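Local coordinates for protein transmembrane oligosaccharyl transferase (Archaeoglobus fulgidus, PDB 3WAJ) that belongs to the STT3 family of oligosaccharyl transferases, pairing a zinc-binding, helical membrane part with a soluble part of mixed helices and sheets, at residues 679-691 / 761-774. Residues are numbered along the deposited sequence; the frame is centred on the assembly and turned at random.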
loop_
_atom_site.group_PDB
_atom_site.type_symbol
_atom_site.label_atom_id
_atom_site.label_comp_id
_atom_site.label_asym_id
_atom_site.label_seq_id
_atom_site.Cartn_x
_atom_site.Cartn_y
_atom_site.Cartn_z
ATOM N N GLU A 679 -2.762 -22.068 -6.043
ATOM C CA GLU A 679 -1.609 -21.535 -5.336
ATOM C C GLU A 679 -0.742 -22.673 -4.804
ATOM O O GLU A 679 0.484 -22.591 -4.862
ATOM C CB GLU A 679 -1.990 -20.555 -4.220
ATOM C CG GLU A 679 -0.788 -20.096 -3.380
ATOM C CD GLU A 679 0.290 -19.423 -4.228
ATOM O OE1 GLU A 679 1.485 -19.454 -3.852
ATOM O OE2 GLU A 679 -0.064 -18.840 -5.271
ATOM N N ALA A 680 -1.360 -23.758 -4.342
ATOM C CA ALA A 680 -0.551 -24.883 -3.834
ATOM C C ALA A 680 0.073 -25.687 -4.962
ATOM O O ALA A 680 1.206 -26.148 -4.848
ATOM C CB ALA A 680 -1.351 -25.790 -2.903
ATOM N N LYS A 681 -0.685 -25.878 -6.039
ATOM C CA LYS A 681 -0.191 -26.631 -7.191
ATOM C C LYS A 681 0.980 -25.909 -7.840
ATOM O O LYS A 681 1.920 -26.527 -8.310
ATOM C CB LYS A 681 -1.312 -26.826 -8.215
ATOM C CG LYS A 681 -2.356 -27.838 -7.799
ATOM C CD LYS A 681 -3.519 -27.868 -8.768
ATOM C CE LYS A 681 -4.538 -28.948 -8.410
ATOM N NZ LYS A 681 -5.622 -28.972 -9.410
ATOM N N LEU A 682 0.907 -24.585 -7.854
ATOM C CA LEU A 682 1.946 -23.762 -8.446
ATOM C C LEU A 682 3.168 -23.646 -7.528
ATOM O O LEU A 682 4.279 -24.039 -7.884
ATOM C CB LEU A 682 1.390 -22.370 -8.787
ATOM C CG LEU A 682 0.509 -22.336 -10.043
ATOM C CD1 LEU A 682 -0.251 -21.001 -10.177
ATOM C CD2 LEU A 682 1.367 -22.590 -11.284
ATOM N N HIS A 683 2.968 -23.117 -6.330
ATOM C CA HIS A 683 4.120 -22.821 -5.511
ATOM C C HIS A 683 4.618 -24.030 -4.746
ATOM O O HIS A 683 5.830 -24.191 -4.584
ATOM C CB HIS A 683 3.883 -21.640 -4.572
ATOM C CG HIS A 683 5.133 -20.888 -4.260
ATOM N ND1 HIS A 683 5.396 -19.635 -4.776
ATOM C CD2 HIS A 683 6.206 -21.224 -3.509
ATOM C CE1 HIS A 683 6.580 -19.232 -4.342
ATOM N NE2 HIS A 683 7.093 -20.178 -3.574
ATOM N N LEU A 684 3.707 -24.881 -4.276
ATOM C CA LEU A 684 4.126 -26.002 -3.430
ATOM C C LEU A 684 4.539 -27.198 -4.279
ATOM O O LEU A 684 5.592 -27.777 -4.057
ATOM C CB LEU A 684 3.047 -26.387 -2.411
ATOM C CG LEU A 684 3.511 -27.302 -1.267
ATOM C CD1 LEU A 684 3.079 -26.757 0.074
ATOM C CD2 LEU A 684 3.019 -28.741 -1.440
ATOM N N PHE A 685 3.728 -27.546 -5.273
ATOM C CA PHE A 685 4.051 -28.671 -6.152
ATOM C C PHE A 685 4.837 -28.268 -7.409
ATOM O O PHE A 685 5.061 -29.105 -8.291
ATOM C CB PHE A 685 2.769 -29.436 -6.543
ATOM C CG PHE A 685 2.024 -30.020 -5.367
ATOM C CD1 PHE A 685 2.455 -31.197 -4.763
ATOM C CD2 PHE A 685 0.899 -29.397 -4.868
ATOM C CE1 PHE A 685 1.768 -31.737 -3.680
ATOM C CE2 PHE A 685 0.211 -29.928 -3.790
ATOM C CZ PHE A 685 0.649 -31.102 -3.195
ATOM N N ASP A 686 5.245 -26.998 -7.491
ATOM C CA ASP A 686 6.057 -26.512 -8.609
ATOM C C ASP A 686 5.357 -26.695 -9.945
ATOM O O ASP A 686 5.988 -26.836 -10.991
ATOM C CB ASP A 686 7.459 -27.176 -8.596
ATOM C CG ASP A 686 8.315 -26.710 -7.406
ATOM O OD1 ASP A 686 8.321 -25.484 -7.131
ATOM O OD2 ASP A 686 8.925 -27.571 -6.718
ATOM N N GLY A 687 4.034 -26.698 -9.889
ATOM C CA GLY A 687 3.216 -26.782 -11.079
ATOM C C GLY A 687 2.946 -28.202 -11.515
ATOM O O GLY A 687 2.398 -28.424 -12.593
ATOM N N SER A 688 3.316 -29.170 -10.686
ATOM C CA SER A 688 3.106 -30.575 -11.044
ATOM C C SER A 688 1.612 -30.902 -11.114
ATOM O O SER A 688 0.835 -30.480 -10.250
ATOM C CB SER A 688 3.803 -31.491 -10.028
ATOM O OG SER A 688 3.834 -32.826 -10.486
ATOM N N GLY A 689 1.200 -31.644 -12.140
ATOM C CA GLY A 689 -0.204 -32.019 -12.270
ATOM C C GLY A 689 -0.957 -31.180 -13.282
ATOM O O GLY A 689 -1.912 -31.659 -13.894
ATOM N N LEU A 690 -0.511 -29.932 -13.460
ATOM C CA LEU A 690 -1.164 -28.954 -14.344
ATOM C C LEU A 690 -0.829 -29.143 -15.830
ATOM O O LEU A 690 0.296 -29.525 -16.183
ATOM C CB LEU A 690 -0.781 -27.535 -13.918
ATOM C CG LEU A 690 -1.151 -27.148 -12.496
ATOM C CD1 LEU A 690 -0.452 -25.833 -12.124
ATOM C CD2 LEU A 690 -2.663 -27.001 -12.398
ATOM N N SER A 691 -1.801 -28.845 -16.692
ATOM C CA SER A 691 -1.668 -29.070 -18.133
ATOM C C SER A 691 -1.195 -27.850 -18.902
ATOM O O SER A 691 -0.525 -27.981 -19.928
ATOM C CB SER A 691 -3.002 -29.528 -18.713
ATOM O OG SER A 691 -3.282 -30.846 -18.328
ATOM N N ILE A 761 -0.029 -36.881 -6.389
ATOM C CA ILE A 761 1.112 -36.063 -6.792
ATOM C C ILE A 761 2.180 -36.027 -5.694
ATOM O O ILE A 761 1.910 -35.574 -4.580
ATOM C CB ILE A 761 0.654 -34.624 -7.100
ATOM C CG1 ILE A 761 -0.245 -34.599 -8.342
ATOM C CG2 ILE A 761 1.844 -33.680 -7.227
ATOM C CD1 ILE A 761 0.448 -34.971 -9.645
ATOM N N PRO A 762 3.401 -36.510 -5.993
ATOM C CA PRO A 762 4.421 -36.494 -4.929
ATOM C C PRO A 762 5.110 -35.153 -4.877
ATOM O O PRO A 762 5.080 -34.439 -5.883
ATOM C CB PRO A 762 5.421 -37.564 -5.378
ATOM C CG PRO A 762 5.307 -37.556 -6.883
ATOM C CD PRO A 762 3.851 -37.250 -7.190
ATOM N N VAL A 763 5.720 -34.827 -3.735
ATOM C CA VAL A 763 6.460 -33.586 -3.574
ATOM C C VAL A 763 7.674 -33.830 -2.670
ATOM O O VAL A 763 7.569 -34.510 -1.646
ATOM C CB VAL A 763 5.559 -32.471 -2.982
ATOM C CG1 VAL A 763 5.060 -32.867 -1.597
ATOM C CG2 VAL A 763 6.295 -31.130 -2.928
ATOM N N LYS A 764 8.834 -33.296 -3.041
ATOM C CA LYS A 764 9.996 -33.472 -2.180
ATOM C C LYS A 764 9.942 -32.512 -1.002
ATOM O O LYS A 764 9.490 -31.365 -1.137
ATOM C CB LYS A 764 11.316 -33.341 -2.953
ATOM C CG LYS A 764 11.626 -34.572 -3.770
ATOM C CD LYS A 764 13.036 -34.560 -4.347
ATOM C CE LYS A 764 13.258 -33.392 -5.298
ATOM N NZ LYS A 764 14.439 -33.626 -6.184
ATOM N N ILE A 765 10.385 -32.997 0.158
ATOM C CA ILE A 765 10.453 -32.166 1.354
ATOM C C ILE A 765 11.734 -31.331 1.280
ATOM O O ILE A 765 12.822 -31.813 1.585
ATOM C CB ILE A 765 10.342 -33.020 2.633
ATOM C CG1 ILE A 765 8.982 -33.718 2.627
ATOM C CG2 ILE A 765 10.510 -32.149 3.886
ATOM C CD1 ILE A 765 8.713 -34.545 3.835
ATOM N N ALA A 766 11.581 -30.085 0.827
ATOM C CA ALA A 766 12.699 -29.191 0.515
ATOM C C ALA A 766 12.196 -27.773 0.300
ATOM O O ALA A 766 11.054 -27.581 -0.129
ATOM C CB ALA A 766 13.425 -29.668 -0.732
ATOM N N PRO A 767 13.055 -26.773 0.572
ATOM C CA PRO A 767 12.607 -25.408 0.305
ATOM C C PRO A 767 12.716 -25.129 -1.197
ATOM O O PRO A 767 13.065 -26.032 -1.946
ATOM C CB PRO A 767 13.602 -24.550 1.100
ATOM C CG PRO A 767 14.879 -25.339 1.085
ATOM C CD PRO A 767 14.426 -26.816 1.128
ATOM N N SER A 768 12.417 -23.907 -1.627
ATOM C CA SER A 768 12.355 -23.581 -3.051
ATOM C C SER A 768 12.467 -22.066 -3.181
ATOM O O SER A 768 12.556 -21.348 -2.167
ATOM C CB SER A 768 11.035 -24.056 -3.640
ATOM O OG SER A 768 9.964 -23.232 -3.174
ATOM N N GLY A 769 12.453 -21.573 -4.414
ATOM C CA GLY A 769 12.622 -20.147 -4.637
ATOM C C GLY A 769 11.508 -19.320 -4.012
ATOM O O GLY A 769 10.311 -19.686 -4.075
ATOM N N TYR A 770 11.904 -18.193 -3.422
ATOM C CA TYR A 770 10.966 -17.218 -2.855
ATOM C C TYR A 770 9.939 -16.778 -3.904
ATOM O O TYR A 770 8.735 -16.723 -3.630
ATOM C CB TYR A 770 11.745 -15.998 -2.363
ATOM C CG TYR A 770 10.999 -15.084 -1.412
ATOM C CD1 TYR A 770 11.387 -14.976 -0.086
ATOM C CD2 TYR A 770 9.933 -14.290 -1.846
ATOM C CE1 TYR A 770 10.731 -14.120 0.788
ATOM C CE2 TYR A 770 9.269 -13.438 -0.970
ATOM C CZ TYR A 770 9.674 -13.367 0.344
ATOM O OH TYR A 770 9.032 -12.541 1.225
ATOM N N VAL A 771 10.426 -16.459 -5.101
ATOM C CA VAL A 771 9.558 -16.026 -6.192
ATOM C C VAL A 771 9.636 -17.022 -7.337
ATOM O O VAL A 771 10.725 -17.439 -7.718
ATOM C CB VAL A 771 9.956 -14.635 -6.713
ATOM C CG1 VAL A 771 8.968 -14.172 -7.789
ATOM C CG2 VAL A 771 9.990 -13.635 -5.578
ATOM N N LYS A 772 8.481 -17.411 -7.872
ATOM C CA LYS A 772 8.422 -18.315 -9.022
ATOM C C LYS A 772 7.567 -17.721 -10.136
ATOM O O LYS A 772 6.534 -17.116 -9.871
ATOM C CB LYS A 772 7.890 -19.693 -8.614
ATOM C CG LYS A 772 8.826 -20.460 -7.707
ATOM C CD LYS A 772 8.132 -21.702 -7.187
ATOM C CE LYS A 772 8.811 -22.234 -5.943
ATOM N NZ LYS A 772 8.331 -23.601 -5.658
ATOM N N ILE A 773 8.010 -17.894 -11.376
ATOM C CA ILE A 773 7.264 -17.416 -12.530
ATOM C C ILE A 773 6.825 -18.590 -13.406
ATOM O O ILE A 773 7.621 -19.461 -13.753
ATOM C CB ILE A 773 8.114 -16.455 -13.365
ATOM C CG1 ILE A 773 8.544 -15.268 -12.513
ATOM C CG2 ILE A 773 7.366 -15.963 -14.595
ATOM C CD1 ILE A 773 9.505 -14.329 -13.235
ATOM N N PHE A 774 5.557 -18.607 -13.777
ATOM C CA PHE A 774 5.043 -19.635 -14.664
ATOM C C PHE A 774 4.493 -19.007 -15.949
ATOM O O PHE A 774 4.056 -17.849 -15.951
ATOM C CB PHE A 774 3.936 -20.416 -13.964
ATOM C CG PHE A 774 4.380 -21.083 -12.691
ATOM C CD1 PHE A 774 4.701 -22.440 -12.680
ATOM C CD2 PHE A 774 4.481 -20.359 -11.502
ATOM C CE1 PHE A 774 5.127 -23.076 -11.505
ATOM C CE2 PHE A 774 4.901 -20.990 -10.315
ATOM C CZ PHE A 774 5.224 -22.354 -10.324
HETATM O O HOH W 1 9.197 -20.717 -1.708
HETATM O O HOH W 2 6.204 -31.415 -6.835
HETATM O O HOH W 3 5.455 -34.111 -8.358
#
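Lys772 and Phe774, on strand 771-776 of the mixed five-stranded sheet, face helix 678-684, which has a wider pi-type turn at 680-684 and is followed by a type I' turn from Phe685 to Ser688. The polar contacts centre on the buried ammonium of Lys772. Its NZ donates to His683 O (2.8 Å), in the carbonyl plane and on a lone pair, and forms a salt bridge with Asp686 OD1, whose modelled length of 2.4 Å is doubtfully short. The other carboxylate oxygen, OD2, forms a salt bridge with Arg805, so the aspartate links both cations. Extended beyond CG, the lysine chain also lays CE over one face of the His683 imidazole, 3.9 Å from its centroid, a CH-pi contact. The ring's ND1 is hydrogen-bonded to Ser610 OG, on adjacent strand 605-611, while NE2 meets Gly769 O in a weak bond (3.3 Å) and a water within hydrogen-bonding range of Gly769 O and Ser768 OG, a hydroxyl also bonded by Glu744. Another water joins Pro762 O to Ser688 OG, itself hydrogen-bonded to Trp810 N.

Apolar packing flanks this cluster. Ile761 CG2 and Val763 CB approach Phe685 CD1 obliquely, at 3.6 and 3.8 Å. With CG anti to its carbonyl carbon (chi1 -59°), Phe774 brings its ring against the helix, where Leu682 CD2 sits over the ring centre, 3.5 Å from the centroid and 9° off the normal.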